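PDB 4N4B: GH62 arabinofuranosidase, which probably hydrolyses terminal non-reducing alpha-L-arabinofuranoside residues from the arabinose-decorated xylan of plant cell walls. Local coordinates for residues A[53-58]-A[114-119]; A[63-68]-A[72-77]; A[105-110]-A[131-136]; A[110-115]-A[294-299]. One frame throughout, in Å; residues are numbered along the deposited sequence.

Contact 1. Residues A[53-58]-A[114-119]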
loop_
_atom_site.group_PDB
_atom_site.type_symbol
_atom_site.label_atom_id
_atom_site.label_comp_id
_atom_site.label_asym_id
_atom_site.label_seq_id
_atom_site.Cartn_x
_atom_site.Cartn_y
_atom_site.Cartn_z
ATOM N N ILE A 53 1.865 1.548 -10.411
ATOM C CA ILE A 53 1.693 2.733 -11.292
ATOM C C ILE A 53 1.660 2.239 -12.702
ATOM O O ILE A 53 2.036 1.181 -13.055
ATOM C CB ILE A 53 2.736 3.843 -11.037
ATOM C CG1 ILE A 53 4.070 3.366 -11.451
ATOM C CG2 ILE A 53 2.712 4.348 -9.630
ATOM C CD1 ILE A 53 5.153 4.441 -11.427
ATOM N N LEU A 54 1.057 3.120 -13.530
ATOM C CA LEU A 54 0.807 2.878 -14.957
ATOM C C LEU A 54 1.375 4.059 -15.722
ATOM O O LEU A 54 1.039 5.176 -15.467
ATOM C CB LEU A 54 -0.676 2.691 -15.225
ATOM C CG LEU A 54 -1.112 2.449 -16.667
ATOM C CD1 LEU A 54 -0.454 1.269 -17.247
ATOM C CD2 LEU A 54 -2.622 2.299 -16.744
ATOM N N ILE A 55 2.289 3.764 -16.619
ATOM C CA ILE A 55 2.968 4.830 -17.459
ATOM C C ILE A 55 2.768 4.378 -18.925
ATOM O O ILE A 55 3.337 3.422 -19.384
ATOM C CB ILE A 55 4.422 4.921 -17.152
ATOM C CG1 ILE A 55 4.671 5.194 -15.634
ATOM C CG2 ILE A 55 5.073 6.020 -18.021
ATOM C CD1 ILE A 55 6.119 5.171 -15.233
ATOM N N ASN A 56 1.904 5.113 -19.588
ATOM C CA ASN A 56 1.637 4.906 -21.025
ATOM C C ASN A 56 1.440 3.426 -21.410
ATOM O O ASN A 56 2.118 2.903 -22.322
ATOM C CB ASN A 56 2.745 5.623 -21.818
ATOM C CG ASN A 56 2.651 7.139 -21.667
ATOM O OD1 ASN A 56 1.566 7.679 -21.487
ATOM N ND2 ASN A 56 3.767 7.789 -21.594
ATOM N N GLY A 57 0.592 2.750 -20.671
ATOM C CA GLY A 57 0.276 1.365 -20.984
ATOM C C GLY A 57 1.113 0.309 -20.275
ATOM O O GLY A 57 0.723 -0.874 -20.273
ATOM N N THR A 58 2.192 0.734 -19.625
ATOM C CA THR A 58 3.064 -0.183 -18.945
ATOM C C THR A 58 2.801 0.018 -17.369
ATOM O O THR A 58 3.026 1.030 -16.802
ATOM C CB THR A 58 4.545 0.006 -19.194
ATOM O OG1 THR A 58 4.747 -0.271 -20.613
ATOM C CG2 THR A 58 5.399 -0.933 -18.436
ATOM N N LYS A 114 13.963 14.837 -9.183
ATOM C CA LYS A 114 13.965 14.053 -10.372
ATOM C C LYS A 114 14.547 12.645 -10.154
ATOM O O LYS A 114 15.403 12.077 -10.743
ATOM C CB LYS A 114 14.788 14.740 -11.493
ATOM C CG LYS A 114 14.058 15.995 -11.936
ATOM C CD LYS A 114 14.988 16.586 -13.003
ATOM C CE LYS A 114 14.870 18.100 -13.177
ATOM N NZ LYS A 114 13.486 18.520 -13.515
ATOM N N LEU A 115 13.955 12.018 -9.103
ATOM C CA LEU A 115 14.273 10.643 -8.672
ATOM C C LEU A 115 12.964 9.990 -8.277
ATOM O O LEU A 115 12.029 10.573 -7.741
ATOM C CB LEU A 115 15.148 10.616 -7.447
ATOM C CG LEU A 115 16.609 11.046 -7.570
ATOM C CD1 LEU A 115 17.250 11.165 -6.195
ATOM C CD2 LEU A 115 17.403 10.166 -8.514
ATOM N N TRP A 116 12.930 8.669 -8.628
ATOM C CA TRP A 116 11.885 7.845 -8.023
ATOM C C TRP A 116 12.332 7.505 -6.595
ATOM O O TRP A 116 13.485 7.207 -6.340
ATOM C CB TRP A 116 11.801 6.530 -8.808
ATOM C CG TRP A 116 11.404 6.682 -10.266
ATOM C CD1 TRP A 116 12.245 6.801 -11.303
ATOM C CD2 TRP A 116 10.067 6.782 -10.767
ATOM N NE1 TRP A 116 11.500 6.958 -12.459
ATOM C CE2 TRP A 116 10.164 6.968 -12.191
ATOM C CE3 TRP A 116 8.802 6.757 -10.197
ATOM C CZ2 TRP A 116 9.009 7.104 -12.990
ATOM C CZ3 TRP A 116 7.732 6.908 -10.987
ATOM C CH2 TRP A 116 7.838 7.113 -12.371
ATOM N N TYR A 117 11.331 7.465 -5.754
ATOM C CA TYR A 117 11.417 7.003 -4.349
ATOM C C TYR A 117 10.670 5.706 -4.195
ATOM O O TYR A 117 9.557 5.593 -4.703
ATOM C CB TYR A 117 10.896 8.064 -3.354
ATOM C CG TYR A 117 11.928 9.169 -3.052
ATOM C CD1 TYR A 117 12.317 10.082 -4.032
ATOM C CD2 TYR A 117 12.528 9.269 -1.799
ATOM C CE1 TYR A 117 13.281 11.029 -3.759
ATOM C CE2 TYR A 117 13.527 10.230 -1.524
ATOM C CZ TYR A 117 13.871 11.094 -2.520
ATOM O OH TYR A 117 14.837 12.087 -2.247
ATOM N N LEU A 118 11.243 4.809 -3.411
ATOM C CA LEU A 118 10.604 3.608 -2.918
ATOM C C LEU A 118 10.651 3.656 -1.385
ATOM O O LEU A 118 11.711 3.651 -0.845
ATOM C CB LEU A 118 11.312 2.406 -3.489
ATOM C CG LEU A 118 10.538 1.024 -3.361
ATOM C CD1 LEU A 118 9.381 1.033 -4.339
ATOM C CD2 LEU A 118 11.508 -0.119 -3.602
ATOM N N VAL A 119 9.444 3.785 -0.807
ATOM C CA VAL A 119 9.284 3.858 0.650
ATOM C C VAL A 119 8.866 2.508 1.123
ATOM O O VAL A 119 8.041 1.846 0.497
ATOM C CB VAL A 119 8.245 4.930 0.946
ATOM C CG1 VAL A 119 7.799 4.988 2.408
ATOM C CG2 VAL A 119 8.835 6.334 0.561
#
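Ile53 and Ile55 both bring their CD1 methyls to the six-membered ring of Trp116. Ile53 CD1 lies 3.6 Å from Trp116 CZ3. Ile55 CD1 comes to 3.9 Å from Trp116 CH2 and sits slightly farther from CZ2. The methyls therefore share the outer end of the indole, and both meet the ring at a slant. In Ile53, CG1 stands between the backbone N and the carbonyl carbon (chi1 68°). In Ile55, CG1 is anti to the carbonyl carbon (chi1 -57°), as is CG of Trp116 (chi1 -63°). Both isoleucine chains then run extended to CD1. The nearest CA atoms, of Ile53 and Trp116, are 11.9 Å apart, and the long indole bridges most of that gap. Trp109 meets the Trp116 ring edge-to-face, and Trp139 also touches this side chain. With a leucine in place of the indole, the isoleucine methyls would probably lose their aromatic partner and the strands their bridge. Beyond Ile55 the chain reverses through a type I' turn to Thr58, closed by paired backbone bonds. Strands 46-55 and 115-121 belong to successive four-stranded antiparallel sheets, and such apolar packing between neighbouring blades is typical of a beta-propeller.

Contact 2. Residues A[63-68]-A[72-77]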
loop_
_atom_site.group_PDB
_atom_site.type_symbol
_atom_site.label_atom_id
_atom_site.label_comp_id
_atom_site.label_asym_id
_atom_site.label_seq_id
_atom_site.Cartn_x
_atom_site.Cartn_y
_atom_site.Cartn_z
ATOM N N ALA A 63 6.412 -5.288 -4.805
ATOM C CA ALA A 63 5.637 -6.061 -3.839
ATOM C C ALA A 63 6.598 -6.650 -2.826
ATOM O O ALA A 63 7.800 -6.767 -3.018
ATOM C CB ALA A 63 4.823 -7.138 -4.554
ATOM N N SER A 64 6.022 -7.004 -1.643
ATOM C CA SER A 64 6.711 -7.824 -0.648
ATOM C C SER A 64 6.804 -9.292 -1.153
ATOM O O SER A 64 5.813 -9.810 -1.667
ATOM C CB SER A 64 6.071 -7.854 0.719
ATOM O OG SER A 64 5.736 -6.541 1.186
ATOM N N THR A 65 7.948 -9.909 -0.818
ATOM C CA THR A 65 8.104 -11.375 -0.826
ATOM C C THR A 65 8.002 -11.770 0.605
ATOM O O THR A 65 8.612 -11.236 1.463
ATOM C CB THR A 65 9.384 -11.853 -1.486
ATOM O OG1 THR A 65 10.519 -11.432 -0.753
ATOM C CG2 THR A 65 9.525 -11.272 -2.938
ATOM N N ALA A 66 7.174 -12.787 0.882
ATOM C CA ALA A 66 6.873 -13.245 2.274
ATOM C C ALA A 66 7.130 -14.766 2.384
ATOM O O ALA A 66 6.699 -15.536 1.563
ATOM C CB ALA A 66 5.455 -12.942 2.625
ATOM N N GLN A 67 7.861 -15.131 3.452
ATOM C CA GLN A 67 8.029 -16.561 3.803
ATOM C C GLN A 67 8.392 -16.494 5.287
ATOM O O GLN A 67 8.604 -15.455 5.922
ATOM C CB GLN A 67 9.093 -17.186 2.951
ATOM C CG GLN A 67 10.446 -16.525 3.105
ATOM C CD GLN A 67 11.351 -16.974 2.088
ATOM O OE1 GLN A 67 11.639 -16.275 1.052
ATOM N NE2 GLN A 67 11.833 -18.207 2.322
ATOM N N SER A 68 8.418 -17.706 5.913
ATOM C CA SER A 68 8.666 -17.617 7.358
ATOM C C SER A 68 10.094 -17.225 7.659
ATOM O O SER A 68 10.238 -16.678 8.713
ATOM C CB SER A 68 8.352 -18.896 8.121
ATOM O OG SER A 68 6.970 -19.160 8.076
ATOM N N ASN A 72 11.336 -9.543 1.829
ATOM C CA ASN A 72 12.094 -8.624 1.016
ATOM C C ASN A 72 11.181 -8.126 -0.119
ATOM O O ASN A 72 10.052 -8.178 -0.003
ATOM C CB ASN A 72 13.438 -9.292 0.586
ATOM C CG ASN A 72 14.548 -8.291 0.217
ATOM O OD1 ASN A 72 14.542 -7.801 -0.845
ATOM N ND2 ASN A 72 15.529 -8.138 1.039
ATOM N N LEU A 73 11.796 -7.550 -1.150
ATOM C CA LEU A 73 11.053 -6.842 -2.178
ATOM C C LEU A 73 11.267 -7.349 -3.600
ATOM O O LEU A 73 12.322 -7.763 -3.927
ATOM C CB LEU A 73 11.357 -5.337 -2.131
ATOM C CG LEU A 73 11.016 -4.636 -0.820
ATOM C CD1 LEU A 73 11.403 -3.187 -0.922
ATOM C CD2 LEU A 73 9.531 -4.667 -0.523
ATOM N N VAL A 74 10.223 -7.265 -4.409
ATOM C CA VAL A 74 10.330 -7.680 -5.807
ATOM C C VAL A 74 9.696 -6.626 -6.708
ATOM O O VAL A 74 8.756 -6.004 -6.320
ATOM C CB VAL A 74 9.707 -9.093 -6.016
ATOM C CG1 VAL A 74 8.166 -9.089 -5.790
ATOM C CG2 VAL A 74 10.019 -9.664 -7.402
ATOM N N TYR A 75 10.261 -6.487 -7.914
ATOM C CA TYR A 75 9.722 -5.615 -9.006
ATOM C C TYR A 75 9.291 -6.475 -10.174
ATOM O O TYR A 75 9.965 -7.463 -10.543
ATOM C CB TYR A 75 10.842 -4.696 -9.492
ATOM C CG TYR A 75 10.502 -3.879 -10.723
ATOM C CD1 TYR A 75 9.565 -2.878 -10.720
ATOM C CD2 TYR A 75 11.119 -4.191 -11.938
ATOM C CE1 TYR A 75 9.237 -2.210 -11.850
ATOM C CE2 TYR A 75 10.860 -3.486 -13.112
ATOM C CZ TYR A 75 9.931 -2.538 -13.068
ATOM O OH TYR A 75 9.619 -1.790 -14.235
ATOM N N PHE A 76 8.194 -6.139 -10.757
ATOM C CA PHE A 76 7.768 -6.737 -12.025
ATOM C C PHE A 76 6.934 -5.769 -12.791
ATOM O O PHE A 76 6.386 -4.781 -12.280
ATOM C CB PHE A 76 7.121 -8.108 -11.805
ATOM C CG PHE A 76 5.923 -8.115 -10.894
ATOM C CD1 PHE A 76 6.120 -8.163 -9.512
ATOM C CD2 PHE A 76 4.630 -8.059 -11.394
ATOM C CE1 PHE A 76 4.985 -8.160 -8.659
ATOM C CE2 PHE A 76 3.556 -8.068 -10.500
ATOM C CZ PHE A 76 3.745 -8.103 -9.167
ATOM N N THR A 77 6.700 -6.063 -14.103
ATOM C CA THR A 77 6.091 -5.141 -15.036
ATOM C C THR A 77 5.341 -5.840 -16.132
ATOM O O THR A 77 5.729 -6.968 -16.463
ATOM C CB THR A 77 7.180 -4.199 -15.592
ATOM O OG1 THR A 77 6.606 -3.241 -16.514
ATOM C CG2 THR A 77 8.302 -4.916 -16.232
#
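Thr65 lays its CG2 methyl against the isopropyl group of Val74, with CG2 3.8 Å from Val74 CB. The two side chains cross at about a right angle. Thr65 OG1 stands between its own backbone N and carbonyl carbon (chi1 65°), which turns the hydroxyl to the Asn72 side and leaves CG2 for the valine. Ala63 lies on the same face of the sheet. Its CB is 4.1 Å from Val74 CG1 and also meets the edge of the Phe76 ring. On the other face are Ser64 and Leu73, a non-hydrogen-bonded pair. Ser64 OG turns elsewhere and bonds to Asp49 and to the backbone N of Ala104. The Ser64 side chain lies about 6 Å from that of His285, a calcium-binding residue.

The backbone ladder is antiparallel. Ala63 N gives to Val74 O at 2.9 Å, and Val74 N returns a bond to Ala63 O. Thr65 N reaches Asn72 O at 2.8 Å in a nearly straight bond (174°), although it comes from above the carbonyl plane. Asn72 N gives to Thr65 O at 3.2 Å and adds a weak bond to Thr65 OG1. Asn72 OD1 accepts from Leu73 N at 2.8 Å. Main-chain bonds thus hold the hairpin, and the Asn72 amide ties it, near its turn, to the loop whose Gly98 and Gly100 carbonyls accept from ND2.

Contact 3. Residues A[105-110]-A[131-136]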
loop_
_atom_site.group_PDB
_atom_site.type_symbol
_atom_site.label_atom_id
_atom_site.label_comp_id
_atom_site.label_asym_id
_atom_site.label_seq_id
_atom_site.Cartn_x
_atom_site.Cartn_y
_atom_site.Cartn_z
ATOM N N PRO A 105 6.214 -1.875 0.053
ATOM C CA PRO A 105 6.730 -0.739 -0.691
ATOM C C PRO A 105 5.655 0.210 -1.190
ATOM O O PRO A 105 4.474 -0.128 -1.379
ATOM C CB PRO A 105 7.447 -1.372 -1.820
ATOM C CG PRO A 105 6.610 -2.561 -2.149
ATOM C CD PRO A 105 6.085 -3.089 -0.820
ATOM N N GLN A 106 6.113 1.448 -1.477
ATOM C CA GLN A 106 5.323 2.520 -2.107
ATOM C C GLN A 106 6.265 3.226 -3.079
ATOM O O GLN A 106 7.319 3.678 -2.673
ATOM C CB GLN A 106 4.739 3.523 -1.115
ATOM C CG GLN A 106 3.933 4.611 -1.735
ATOM C CD GLN A 106 3.871 5.865 -0.873
ATOM O OE1 GLN A 106 4.774 6.149 -0.074
ATOM N NE2 GLN A 106 2.849 6.656 -1.136
ATOM N N VAL A 107 5.839 3.321 -4.351
ATOM C CA VAL A 107 6.643 4.024 -5.357
ATOM C C VAL A 107 6.004 5.291 -5.845
ATOM O O VAL A 107 4.826 5.321 -6.110
ATOM C CB VAL A 107 6.993 3.083 -6.538
ATOM C CG1 VAL A 107 5.826 2.743 -7.411
ATOM C CG2 VAL A 107 8.159 3.642 -7.381
ATOM N N PHE A 108 6.822 6.319 -6.046
ATOM C CA PHE A 108 6.379 7.586 -6.667
ATOM C C PHE A 108 7.584 8.324 -7.180
ATOM O O PHE A 108 8.704 8.167 -6.721
ATOM C CB PHE A 108 5.557 8.447 -5.657
ATOM C CG PHE A 108 6.292 8.788 -4.422
ATOM C CD1 PHE A 108 7.046 9.920 -4.257
ATOM C CD2 PHE A 108 6.179 7.940 -3.305
ATOM C CE1 PHE A 108 7.723 10.203 -3.088
ATOM C CE2 PHE A 108 6.890 8.182 -2.145
ATOM C CZ PHE A 108 7.667 9.311 -2.054
ATOM N N TRP A 109 7.293 9.202 -8.154
ATOM C CA TRP A 109 8.327 10.165 -8.656
ATOM C C TRP A 109 8.347 11.373 -7.760
ATOM O O TRP A 109 7.306 11.968 -7.517
ATOM C CB TRP A 109 7.907 10.566 -10.080
ATOM C CG TRP A 109 8.801 11.581 -10.766
ATOM C CD1 TRP A 109 8.389 12.858 -11.063
ATOM C CD2 TRP A 109 10.099 11.398 -11.233
ATOM N NE1 TRP A 109 9.393 13.447 -11.742
ATOM C CE2 TRP A 109 10.462 12.643 -11.884
ATOM C CE3 TRP A 109 10.970 10.353 -11.276
ATOM C CZ2 TRP A 109 11.647 12.758 -12.585
ATOM C CZ3 TRP A 109 12.203 10.486 -11.922
ATOM C CH2 TRP A 109 12.538 11.740 -12.524
ATOM N N PHE A 110 9.519 11.742 -7.268
ATOM C CA PHE A 110 9.604 12.967 -6.418
ATOM C C PHE A 110 10.194 14.060 -7.320
ATOM O O PHE A 110 11.415 14.105 -7.601
ATOM C CB PHE A 110 10.437 12.715 -5.207
ATOM C CG PHE A 110 10.422 13.882 -4.254
ATOM C CD1 PHE A 110 9.295 14.227 -3.585
ATOM C CD2 PHE A 110 11.591 14.636 -4.016
ATOM C CE1 PHE A 110 9.252 15.313 -2.730
ATOM C CE2 PHE A 110 11.558 15.702 -3.190
ATOM C CZ PHE A 110 10.406 16.092 -2.578
ATOM N N PRO A 131 17.122 6.848 -10.341
ATOM C CA PRO A 131 16.692 7.727 -11.409
ATOM C C PRO A 131 15.865 7.029 -12.473
ATOM O O PRO A 131 15.194 7.777 -13.263
ATOM C CB PRO A 131 18.052 8.134 -12.018
ATOM C CG PRO A 131 19.025 7.135 -11.618
ATOM C CD PRO A 131 18.548 6.571 -10.286
ATOM N N ASP A 132 15.859 5.682 -12.550
ATOM C CA ASP A 132 15.117 5.005 -13.631
ATOM C C ASP A 132 14.372 3.779 -13.038
ATOM O O ASP A 132 14.980 2.791 -12.658
ATOM C CB ASP A 132 16.142 4.499 -14.644
ATOM C CG ASP A 132 15.493 3.767 -15.895
ATOM O OD1 ASP A 132 14.275 3.744 -15.946
ATOM O OD2 ASP A 132 16.299 3.412 -16.799
ATOM N N ILE A 133 13.055 3.927 -13.044
ATOM C CA ILE A 133 12.189 2.846 -12.478
ATOM C C ILE A 133 12.397 1.539 -13.219
ATOM O O ILE A 133 12.120 0.453 -12.646
ATOM C CB ILE A 133 10.762 3.319 -12.517
ATOM C CG1 ILE A 133 9.896 2.409 -11.583
ATOM C CG2 ILE A 133 10.158 3.359 -13.922
ATOM C CD1 ILE A 133 8.513 2.940 -11.431
ATOM N N ASN A 134 12.851 1.568 -14.483
ATOM C CA ASN A 134 13.022 0.310 -15.200
ATOM C C ASN A 134 14.240 -0.488 -14.792
ATOM O O ASN A 134 14.415 -1.648 -15.221
ATOM C CB ASN A 134 13.196 0.628 -16.711
ATOM C CG ASN A 134 12.021 1.296 -17.278
ATOM O OD1 ASN A 134 12.028 2.533 -17.556
ATOM N ND2 ASN A 134 10.982 0.629 -17.402
ATOM N N ASN A 135 15.125 0.049 -13.916
ATOM C CA ASN A 135 16.307 -0.603 -13.511
ATOM C C ASN A 135 16.118 -1.150 -12.038
ATOM O O ASN A 135 16.470 -0.415 -11.053
ATOM C CB ASN A 135 17.512 0.343 -13.532
ATOM C CG ASN A 135 18.782 -0.324 -13.047
ATOM O OD1 ASN A 135 18.870 -1.568 -12.983
ATOM N ND2 ASN A 135 19.760 0.495 -12.649
ATOM N N PRO A 136 15.751 -2.381 -11.873
ATOM C CA PRO A 136 15.562 -2.901 -10.487
ATOM C C PRO A 136 16.870 -3.047 -9.817
ATOM O O PRO A 136 16.871 -3.245 -8.566
ATOM C CB PRO A 136 14.889 -4.237 -10.685
ATOM C CG PRO A 136 15.231 -4.602 -12.107
ATOM C CD PRO A 136 15.345 -3.363 -12.888
#
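Val107 and Ile133 form the close part of this contact. Val107 CG2 and Ile133 CD1 are 4.1 Å apart, and the two side chains cross at about a right angle. Ile133 CG1 is anti to the backbone N (chi1 -164°), and the chain stays extended beyond it, carrying CD1 across to the valine. Val107 likewise puts CG2 anti to its N and turns that methyl to the loop. Both residues are buried. Ile53 touches both of them, Phe62 also packs on Val107, and Trp116 packs on Ile133. The small pair is therefore part of a wider apolar cluster.

The other end is looser. Trp109 CZ3 is 4.3 Å from Pro131 O, which lies at the ring edge, near its plane. Pro131 touches with this carbonyl O, its CB is directed away from the strand, and the residue is exposed. A bound buffer molecule, EPE, lies about 4 Å from the Trp109 side chain.

Asp132 also faces solvent, and its work is within the loop. Its OD1 accepts from Asn134 N at 3.0 Å, making an Asx turn, with the donor above the carboxylate plane. Asp132 O accepts from Asn135 N at 3.0 Å and closes an overlapping type I turn, Asp132 to Asn135. These bonds shape the bend that presents Ile133.

The contact lies within one blade, between its first strand, 103-110, and the loop joining its last two strands. This fits the beta-propeller fold.

Contact 4. Residues A[110-115]-A[294-299]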
loop_
_atom_site.group_PDB
_atom_site.type_symbol
_atom_site.label_atom_id
_atom_site.label_comp_id
_atom_site.label_asym_id
_atom_site.label_seq_id
_atom_site.Cartn_x
_atom_site.Cartn_y
_atom_site.Cartn_z
ATOM N N PHE A 110 9.519 11.742 -7.268
ATOM C CA PHE A 110 9.604 12.967 -6.418
ATOM C C PHE A 110 10.194 14.060 -7.320
ATOM O O PHE A 110 11.415 14.105 -7.601
ATOM C CB PHE A 110 10.437 12.715 -5.207
ATOM C CG PHE A 110 10.422 13.882 -4.254
ATOM C CD1 PHE A 110 9.295 14.227 -3.585
ATOM C CD2 PHE A 110 11.591 14.636 -4.016
ATOM C CE1 PHE A 110 9.252 15.313 -2.730
ATOM C CE2 PHE A 110 11.558 15.702 -3.190
ATOM C CZ PHE A 110 10.406 16.092 -2.578
ATOM N N ALA A 111 9.264 14.859 -7.798
ATOM C CA ALA A 111 9.620 15.828 -8.870
ATOM C C ALA A 111 10.718 16.827 -8.451
ATOM O O ALA A 111 11.628 16.988 -9.282
ATOM C CB ALA A 111 8.340 16.491 -9.347
ATOM N N PRO A 112 10.801 17.255 -7.226
ATOM C CA PRO A 112 11.931 18.186 -6.874
ATOM C C PRO A 112 13.283 17.620 -7.054
ATOM O O PRO A 112 14.258 18.328 -7.147
ATOM C CB PRO A 112 11.587 18.604 -5.412
ATOM C CG PRO A 112 10.086 18.474 -5.345
ATOM C CD PRO A 112 9.799 17.243 -6.178
ATOM N N HIS A 113 13.477 16.292 -6.952
ATOM C CA HIS A 113 14.738 15.685 -7.042
ATOM C C HIS A 113 14.993 14.939 -8.384
ATOM O O HIS A 113 16.103 14.438 -8.600
ATOM C CB HIS A 113 14.920 14.651 -5.927
ATOM C CG HIS A 113 15.026 15.249 -4.570
ATOM N ND1 HIS A 113 14.995 14.518 -3.415
ATOM C CD2 HIS A 113 15.158 16.564 -4.185
ATOM C CE1 HIS A 113 15.181 15.318 -2.371
ATOM N NE2 HIS A 113 15.345 16.565 -2.834
ATOM N N LYS A 114 13.963 14.837 -9.183
ATOM C CA LYS A 114 13.965 14.053 -10.372
ATOM C C LYS A 114 14.547 12.645 -10.154
ATOM O O LYS A 114 15.403 12.077 -10.743
ATOM C CB LYS A 114 14.788 14.740 -11.493
ATOM C CG LYS A 114 14.058 15.995 -11.936
ATOM C CD LYS A 114 14.988 16.586 -13.003
ATOM C CE LYS A 114 14.870 18.100 -13.177
ATOM N NZ LYS A 114 13.486 18.520 -13.515
ATOM N N LEU A 115 13.955 12.018 -9.103
ATOM C CA LEU A 115 14.273 10.643 -8.672
ATOM C C LEU A 115 12.964 9.990 -8.277
ATOM O O LEU A 115 12.029 10.573 -7.741
ATOM C CB LEU A 115 15.148 10.616 -7.447
ATOM C CG LEU A 115 16.609 11.046 -7.570
ATOM C CD1 LEU A 115 17.250 11.165 -6.195
ATOM C CD2 LEU A 115 17.403 10.166 -8.514
ATOM N N VAL A 294 2.473 10.383 -11.649
ATOM C CA VAL A 294 2.824 9.337 -10.737
ATOM C C VAL A 294 3.782 9.921 -9.713
ATOM O O VAL A 294 4.616 9.301 -9.283
ATOM C CB VAL A 294 3.316 8.110 -11.469
ATOM C CG1 VAL A 294 2.178 7.419 -12.209
ATOM C CG2 VAL A 294 4.427 8.442 -12.419
ATOM N N ASP A 295 3.571 11.181 -9.399
ATOM C CA ASP A 295 4.422 11.934 -8.499
ATOM C C ASP A 295 3.951 11.944 -7.031
ATOM O O ASP A 295 3.050 11.261 -6.652
ATOM C CB ASP A 295 4.678 13.356 -9.055
ATOM C CG ASP A 295 3.492 14.289 -8.896
ATOM O OD1 ASP A 295 2.470 13.985 -8.299
ATOM O OD2 ASP A 295 3.599 15.374 -9.436
ATOM N N GLU A 296 4.663 12.733 -6.242
ATOM C CA GLU A 296 4.473 12.791 -4.820
ATOM C C GLU A 296 3.135 13.296 -4.326
ATOM O O GLU A 296 2.927 13.235 -3.164
ATOM C CB GLU A 296 5.631 13.568 -4.142
ATOM C CG GLU A 296 5.626 15.082 -4.324
ATOM C CD GLU A 296 6.122 15.613 -5.659
ATOM O OE1 GLU A 296 6.558 14.886 -6.493
ATOM O OE2 GLU A 296 6.097 16.830 -5.758
ATOM N N LYS A 297 2.296 13.847 -5.200
ATOM C CA LYS A 297 0.994 14.224 -4.758
ATOM C C LYS A 297 -0.035 13.084 -4.668
ATOM O O LYS A 297 -1.068 13.231 -4.086
ATOM C CB LYS A 297 0.378 15.288 -5.712
ATOM C CG LYS A 297 1.211 16.613 -5.750
ATOM C CD LYS A 297 0.421 17.786 -6.263
ATOM C CE LYS A 297 1.158 19.074 -5.819
ATOM N NZ LYS A 297 2.407 19.081 -6.569
ATOM N N LEU A 298 0.383 11.898 -5.184
ATOM C CA LEU A 298 -0.446 10.623 -5.015
ATOM C C LEU A 298 -1.880 10.863 -5.473
ATOM O O LEU A 298 -2.887 10.478 -4.908
ATOM C CB LEU A 298 -0.408 10.099 -3.549
ATOM C CG LEU A 298 0.783 9.255 -3.170
ATOM C CD1 LEU A 298 0.743 7.948 -3.916
ATOM C CD2 LEU A 298 2.162 9.885 -3.312
ATOM N N LEU A 299 -2.008 11.516 -6.649
ATOM C CA LEU A 299 -3.273 11.758 -7.238
ATOM C C LEU A 299 -3.874 10.479 -7.866
ATOM O O LEU A 299 -3.181 9.735 -8.595
ATOM C CB LEU A 299 -3.130 12.834 -8.370
ATOM C CG LEU A 299 -4.442 13.265 -9.081
ATOM C CD1 LEU A 299 -5.435 13.894 -8.218
ATOM C CD2 LEU A 299 -4.144 14.211 -10.314
#
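Glu296 meets Ala111 and Phe110 with different parts of its side chain. The polar contact is a hydrogen bond. Ala111 N gives to Glu296 OE1 at 3.0 Å, and the bond is nearly straight (171°). The donor stands above the carboxylate plane. Glu296 CG lies between the backbone N and the carbonyl carbon (chi1 74°), and the chain bends again at chi2, which folds the carboxylate back to the bend that begins at Phe110.

The stem of the same residue packs on the ring. Glu296 CB approaches the edge of the Phe110 ring, 3.8 Å from CD1, and CG lies just as near that atom. The carboxylate adds a plain van der Waals contact, with OE2 3.7 Å from Pro112 CD. That CD also sits over one face of the Phe110 ring.

Each loop has bonds of its own. His113 N gives to Phe110 O at 3.1 Å, holding the bend after the strand. Asp295 OD1 accepts from Lys297 N in an Asx turn, and Asp295 O accepts from Leu298 N in a type I turn.

Were Glu296 an alanine, the N-H of Ala111 would probably be left without this acceptor and the bend set free to shift. Glu296 is buried, and its backbone is hydrogen-bonded to Cys170 of strand 164-170. One carboxylate oxygen thus satisfies a main-chain N-H, and its charge is probably steadied by that donor.

From the N terminus, contact 1 starts at the end of strand 46-55 and closes a long loop at strand 115-121. Contact 2 is nested inside that loop and closes the short hairpin of strands 58-67 and 70-78. Contact 3 opens at strand 103-110, before contact 1 has closed, and ends in the loop 131-136, so contacts 1 and 3 cross. Contact 4 shares Phe110 with contact 3 and Lys114 and Leu115 with contact 1. It spans 178 residues to 294-299 and crosses contact 3. Contact 1 joins the first two four-stranded sheets, contact 3 packs a loop of the second on its first strand, and contact 4 ties the second to the loop before strand 306-311.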